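Local coordinates for alpha-n-acetylglucosaminidase family protein (Clostridium perfringens, PDB 4A42) that forms a family 32 carbohydrate-binding module of an alpha-N-acetylglucosaminidase and probably helps hold the glycoside hydrolase on its glycan targets, at residues 88-93 with 115-120; 40-45 with 54-59. One frame throughout, in Å; residues are numbered along the deposited sequence. Where two conformers were deposited one is given.

Contact 1. Residues 88-93 with 115-120; sequences LKYSIE and AVYSNI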
loop_
_atom_site.group_PDB
_atom_site.type_symbol
_atom_site.label_atom_id
_atom_site.label_comp_id
_atom_site.label_asym_id
_atom_site.label_seq_id
_atom_site.Cartn_x
_atom_site.Cartn_y
_atom_site.Cartn_z
ATOM N N LEU A 88 1.020 -2.613 -12.760
ATOM C CA LEU A 88 1.701 -2.167 -11.556
ATOM C C LEU A 88 2.809 -3.128 -11.171
ATOM O O LEU A 88 2.614 -4.338 -11.147
ATOM C CB LEU A 88 0.703 -2.021 -10.410
ATOM C CG LEU A 88 1.226 -1.297 -9.170
ATOM C CD1 LEU A 88 1.476 0.171 -9.488
ATOM C CD2 LEU A 88 0.236 -1.438 -8.029
ATOM N N LYS A 89 3.981 -2.576 -10.885
ATOM C CA LYS A 89 5.093 -3.340 -10.340
ATOM C C LYS A 89 5.281 -2.853 -8.920
ATOM O O LYS A 89 5.451 -1.659 -8.692
ATOM C CB LYS A 89 6.358 -3.139 -11.178
ATOM C CG LYS A 89 6.244 -3.722 -12.585
ATOM C CD LYS A 89 7.417 -3.321 -13.469
ATOM C CE LYS A 89 7.222 -3.834 -14.879
ATOM N NZ LYS A 89 7.337 -5.305 -14.915
ATOM N N TYR A 90 5.246 -3.775 -7.958
ATOM C CA TYR A 90 5.163 -3.381 -6.555
ATOM C C TYR A 90 5.628 -4.492 -5.629
ATOM O O TYR A 90 5.698 -5.671 -6.027
ATOM C CB TYR A 90 3.719 -2.990 -6.188
ATOM C CG TYR A 90 2.752 -4.163 -6.145
ATOM C CD1 TYR A 90 2.176 -4.661 -7.310
ATOM C CD2 TYR A 90 2.442 -4.800 -4.941
ATOM C CE1 TYR A 90 1.303 -5.748 -7.278
ATOM C CE2 TYR A 90 1.559 -5.885 -4.902
ATOM C CZ TYR A 90 0.998 -6.354 -6.078
ATOM O OH TYR A 90 0.129 -7.435 -6.087
ATOM N N SER A 91 5.943 -4.100 -4.398
ATOM C CA SER A 91 6.149 -5.034 -3.303
ATOM C C SER A 91 5.468 -4.500 -2.048
ATOM O O SER A 91 5.156 -3.311 -1.943
ATOM C CB SER A 91 7.643 -5.262 -3.043
ATOM O OG SER A 91 8.296 -4.075 -2.605
ATOM N N ILE A 92 5.210 -5.411 -1.120
ATOM C CA ILE A 92 4.600 -5.087 0.151
ATOM C C ILE A 92 5.484 -5.659 1.248
ATOM O O ILE A 92 5.863 -6.832 1.197
ATOM C CB ILE A 92 3.194 -5.703 0.250
ATOM C CG1 ILE A 92 2.338 -5.299 -0.965
ATOM C CG2 ILE A 92 2.509 -5.276 1.543
ATOM C CD1 ILE A 92 0.908 -5.820 -0.881
ATOM N N GLU A 93 5.824 -4.816 2.217
ATOM C CA GLU A 93 6.648 -5.203 3.356
ATOM C C GLU A 93 5.889 -4.890 4.633
ATOM O O GLU A 93 5.120 -3.942 4.678
ATOM C CB GLU A 93 7.953 -4.411 3.377
ATOM C CG GLU A 93 8.945 -4.724 2.273
ATOM C CD GLU A 93 10.048 -3.686 2.219
ATOM O OE1 GLU A 93 9.782 -2.572 1.736
ATOM O OE2 GLU A 93 11.166 -3.970 2.689
ATOM N N ALA A 115 -7.144 -3.939 -12.465
ATOM C CA ALA A 115 -7.657 -2.716 -11.854
ATOM C C ALA A 115 -7.323 -2.697 -10.360
ATOM O O ALA A 115 -6.961 -1.657 -9.801
ATOM C CB ALA A 115 -9.175 -2.608 -12.076
ATOM N N VAL A 116 -7.443 -3.857 -9.723
ATOM C CA VAL A 116 -7.163 -4.001 -8.304
ATOM C C VAL A 116 -6.183 -5.147 -8.110
ATOM O O VAL A 116 -6.410 -6.267 -8.580
ATOM C CB VAL A 116 -8.446 -4.293 -7.517
ATOM C CG1 VAL A 116 -8.145 -4.425 -6.024
ATOM C CG2 VAL A 116 -9.454 -3.188 -7.755
ATOM N N TYR A 117 -5.085 -4.860 -7.425
ATOM C CA TYR A 117 -4.124 -5.897 -7.056
ATOM C C TYR A 117 -4.380 -6.348 -5.619
ATOM O O TYR A 117 -4.023 -5.664 -4.656
ATOM C CB TYR A 117 -2.678 -5.413 -7.272
ATOM C CG TYR A 117 -2.385 -5.134 -8.720
ATOM C CD1 TYR A 117 -2.665 -3.892 -9.282
ATOM C CD2 TYR A 117 -1.848 -6.125 -9.553
ATOM C CE1 TYR A 117 -2.415 -3.645 -10.625
ATOM C CE2 TYR A 117 -1.593 -5.879 -10.886
ATOM C CZ TYR A 117 -1.871 -4.645 -11.419
ATOM O OH TYR A 117 -1.630 -4.397 -12.750
ATOM N N SER A 118 -5.045 -7.494 -5.492
ATOM C CA SER A 118 -5.377 -8.048 -4.185
ATOM C C SER A 118 -4.334 -9.074 -3.760
ATOM O O SER A 118 -3.787 -9.810 -4.597
ATOM C CB SER A 118 -6.748 -8.735 -4.238
ATOM O OG SER A 118 -7.758 -7.860 -4.718
ATOM N N ASN A 119 -4.048 -9.117 -2.465
ATOM C CA ASN A 119 -3.185 -10.157 -1.898
ATOM C C ASN A 119 -3.695 -10.621 -0.543
ATOM O O ASN A 119 -3.893 -9.814 0.359
ATOM C CB ASN A 119 -1.748 -9.657 -1.726
ATOM C CG ASN A 119 -1.021 -9.492 -3.042
ATOM O OD1 ASN A 119 -0.930 -8.395 -3.573
ATOM N ND2 ASN A 119 -0.511 -10.589 -3.578
ATOM N N ILE A 120 -3.883 -11.928 -0.391
ATOM C CA ILE A 120 -4.293 -12.514 0.895
ATOM C C ILE A 120 -3.078 -13.039 1.667
ATOM O O ILE A 120 -2.287 -13.825 1.141
ATOM C CB ILE A 120 -5.324 -13.626 0.693
ATOM C CG1 ILE A 120 -6.565 -13.071 -0.014
ATOM C CG2 ILE A 120 -5.698 -14.278 2.026
ATOM C CD1 ILE A 120 -6.736 -13.573 -1.434
#
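Tyr90 and Asn119 meet through their polar ends: the hydroxyl of Tyr90 donates a hydrogen bond to the side-chain oxygen of Asn119, with Tyr90 OH and Asn119 OD1 2.9 Å apart. It arrives in the carbonyl plane and on a lone pair, at a C=O...donor angle of 135°, and OD1 in turn lies at the edge of the phenol ring, near its plane. The two side chains reach out from opposite directions, with ring and amide planes 60° apart. In a second bond the backbone N of Leu88 points an almost straight N-H at OH of Tyr117, 3.2 Å away. The same hydroxyl also bonds to the backbone O of Glu112 and N of Lys114, so the outer end of the Tyr117 ring is gripped by three backbone groups.

Between these bonds the two tyrosines form an offset edge-to-face pair. The edge of Tyr90 is directed toward the face of Tyr117, and CE1 of Tyr90 lies 3.9 Å from CD2 of Tyr117. The ring centroids are 5.7 Å apart. The chi1 of Tyr90, 70°, sets CG between its backbone N and carbonyl carbon and sends the ring across the gap. Farther along the second ring, CB of Leu88 packs 3.5 Å from CE1 of Tyr117. CD2 of Leu88 approaches CD1 of the same ring. Ile92 adds a slighter touch, CD1 to OD1 of Asn119. Ile80 and Phe134 also pack on both Leu88 and Tyr90.

The strand axes stay 10.6 Å apart at closest approach and belong to different sheets, so side chains bridge the gap. This is face-to-face sheet packing in the beta-sandwich core of an F5/8 type C (discoidin-like) fold, with two buried tyrosines meeting between the sheets.

Contact 2. Residues 40-45 with 54-59; sequences NSEANN and LWVPGQ. With CA (calcium ion), chain C.
Glu42 and Asn45 sit on a short 3-10 turn, residues 40-45, held by backbone bonds from Ala43 N to Asn40 O and from Asn45 N to Glu42 O, while 54-59 runs past it without regular secondary structure. Both side chains reach across to that irregular backbone. OE1 of Glu42 accepts a hydrogen bond from the backbone N of Val56, 2.9 Å away, and is met nearly along its C-O axis. With chi1 at -66° the chain leaves beside its own backbone N and then extends, which carries the carboxylate past Leu54 O to Val56.

Asn45 grips the preceding peptide. Its ND2 donates to Leu54 O, also at 2.9 Å; the acceptor lies close to the amide plane, yet the donor stands well above the carbonyl plane and off its lone pairs. The backbone O of Asn45 binds the calcium ion at 2.3 Å, joined by atoms of Asp48, Asn50, Thr53, Gly142 and Glu143. Such a calcium site, formed largely by loop residues at the edge of the beta-sandwich, is a recurrent feature of family 32 modules.

The buried side chain of Trp55 packs beside the 3-10 segment, and CD1 of Trp55 is 4.1 Å from Ala43 N. Its NE1 bonds to Ser38 O, Val36 and Val65 pack against its side chain, and CD of Pro57 rests over one face of the indole, offset toward the rim.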
loop_
_atom_site.group_PDB
_atom_site.type_symbol
_atom_site.label_atom_id
_atom_site.label_comp_id
_atom_site.label_asym_id
_atom_site.label_seq_id
_atom_site.Cartn_x
_atom_site.Cartn_y
_atom_site.Cartn_z
ATOM N N ASN A 40 3.048 14.652 -1.089
ATOM C CA ASN A 40 2.365 14.531 0.170
ATOM C C ASN A 40 0.961 15.133 0.129
ATOM O O ASN A 40 0.098 14.707 0.881
ATOM C CB ASN A 40 3.214 15.200 1.255
ATOM C CG ASN A 40 2.641 15.023 2.627
ATOM O OD1 ASN A 40 2.600 13.915 3.158
ATOM N ND2 ASN A 40 2.189 16.115 3.218
ATOM N N SER A 41 0.754 16.116 -0.749
ATOM C CA SER A 41 -0.533 16.804 -0.883
ATOM C C SER A 41 -1.653 15.844 -1.264
ATOM O O SER A 41 -2.825 16.119 -1.019
ATOM C CB SER A 41 -0.452 17.920 -1.932
ATOM O OG SER A 41 -0.181 17.399 -3.226
ATOM N N GLU A 42 -1.280 14.711 -1.850
ATOM C CA GLU A 42 -2.253 13.740 -2.347
ATOM C C GLU A 42 -2.253 12.477 -1.497
ATOM O O GLU A 42 -2.946 11.508 -1.803
ATOM C CB GLU A 42 -1.932 13.374 -3.799
ATOM C CG GLU A 42 -2.110 14.517 -4.784
ATOM C CD GLU A 42 -1.504 14.222 -6.142
ATOM O OE1 GLU A 42 -1.293 13.038 -6.461
ATOM O OE2 GLU A 42 -1.231 15.176 -6.897
ATOM N N ALA A 43 -1.460 12.481 -0.430
ATOM C CA ALA A 43 -1.295 11.298 0.401
ATOM C C ALA A 43 -2.595 10.741 0.992
ATOM O O ALA A 43 -2.787 9.526 1.045
ATOM C CB ALA A 43 -0.261 11.553 1.499
ATOM N N ASN A 44 -3.493 11.610 1.444
ATOM C CA ASN A 44 -4.716 11.116 2.047
ATOM C C ASN A 44 -5.664 10.515 1.017
ATOM O O ASN A 44 -6.602 9.811 1.371
ATOM C CB ASN A 44 -5.383 12.195 2.890
ATOM C CG ASN A 44 -4.631 12.446 4.175
ATOM O OD1 ASN A 44 -4.072 11.517 4.769
ATOM N ND2 ASN A 44 -4.592 13.699 4.605
ATOM N N ASN A 45 -5.392 10.777 -0.255
ATOM C CA ASN A 45 -6.161 10.151 -1.327
ATOM C C ASN A 45 -5.969 8.639 -1.304
ATOM O O ASN A 45 -6.740 7.899 -1.891
ATOM C CB ASN A 45 -5.766 10.706 -2.697
ATOM C CG ASN A 45 -6.247 12.133 -2.908
ATOM O OD1 ASN A 45 -7.073 12.641 -2.150
ATOM N ND2 ASN A 45 -5.745 12.777 -3.950
ATOM N N LEU A 54 -6.683 10.067 -6.493
ATOM C CA LEU A 54 -5.409 9.402 -6.681
ATOM C C LEU A 54 -4.210 10.018 -5.994
ATOM O O LEU A 54 -4.176 11.211 -5.784
ATOM C CB LEU A 54 -5.100 9.360 -8.162
ATOM C CG LEU A 54 -6.295 9.115 -9.069
ATOM C CD1 LEU A 54 -5.850 9.225 -10.500
ATOM C CD2 LEU A 54 -6.890 7.758 -8.805
ATOM N N TRP A 55 -3.238 9.167 -5.661
ATOM C CA TRP A 55 -1.920 9.609 -5.250
ATOM C C TRP A 55 -1.007 9.308 -6.438
ATOM O O TRP A 55 -0.910 8.184 -6.882
ATOM C CB TRP A 55 -1.439 8.902 -3.988
ATOM C CG TRP A 55 0.030 9.116 -3.701
ATOM C CD1 TRP A 55 0.613 10.246 -3.199
ATOM C CD2 TRP A 55 1.093 8.174 -3.897
ATOM N NE1 TRP A 55 1.967 10.062 -3.081
ATOM C CE2 TRP A 55 2.285 8.798 -3.495
ATOM C CE3 TRP A 55 1.151 6.861 -4.374
ATOM C CZ2 TRP A 55 3.511 8.159 -3.554
ATOM C CZ3 TRP A 55 2.374 6.233 -4.433
ATOM C CH2 TRP A 55 3.534 6.879 -4.024
ATOM N N VAL A 56 -0.376 10.342 -6.967
ATOM C CA VAL A 56 0.462 10.216 -8.137
ATOM C C VAL A 56 1.841 10.695 -7.774
ATOM O O VAL A 56 2.077 11.883 -7.692
ATOM C CB VAL A 56 -0.082 11.109 -9.255
ATOM C CG1 VAL A 56 0.756 11.002 -10.489
ATOM C CG2 VAL A 56 -1.521 10.754 -9.566
ATOM N N PRO A 57 2.763 9.771 -7.614
ATOM C CA PRO A 57 4.118 10.144 -7.237
ATOM C C PRO A 57 4.838 10.818 -8.374
ATOM O O PRO A 57 4.451 10.743 -9.515
ATOM C CB PRO A 57 4.774 8.804 -6.909
ATOM C CG PRO A 57 3.961 7.802 -7.594
ATOM C CD PRO A 57 2.566 8.320 -7.516
ATOM N N GLY A 58 5.891 11.519 -8.005
ATOM C CA GLY A 58 6.780 12.148 -8.935
ATOM C C GLY A 58 7.869 11.136 -9.333
ATOM O O GLY A 58 7.679 9.949 -9.227
ATOM N N GLN A 59 8.990 11.625 -9.834
ATOM C CA GLN A 59 10.020 10.765 -10.411
ATOM C C GLN A 59 11.114 10.272 -9.468
ATOM O O GLN A 59 12.198 9.951 -9.911
ATOM C CB GLN A 59 10.630 11.407 -11.649
ATOM C CG GLN A 59 9.616 11.777 -12.733
ATOM C CD GLN A 59 8.576 10.701 -12.981
ATOM O OE1 GLN A 59 7.680 10.498 -12.174
ATOM N NE2 GLN A 59 8.688 10.022 -14.103
HETATM CA CA CA C . -8.707 7.468 -3.025
#

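The pair illustrates how a small all-beta module combines a sheet-packed core with loops gathered round a metal. Contact 1 joins strands of the two facing sheets, whereas contact 2 ties together two parts of the single connection between strands 33-36 and 63-69. Their centres are about 17 Å apart and their nearest atoms about 8 Å, so they do not touch, and along the chain contact 2 closes before contact 1 opens. The calcium ion belongs directly to contact 2 through Asn45, whereas in contact 1 the side chain of Leu88 is about 14 Å from the calcium ion. Gly142 and Glu143, on strand 141-148 of the sheet that also holds 116-120, are calcium ligands too, so the ion touches that sheet directly.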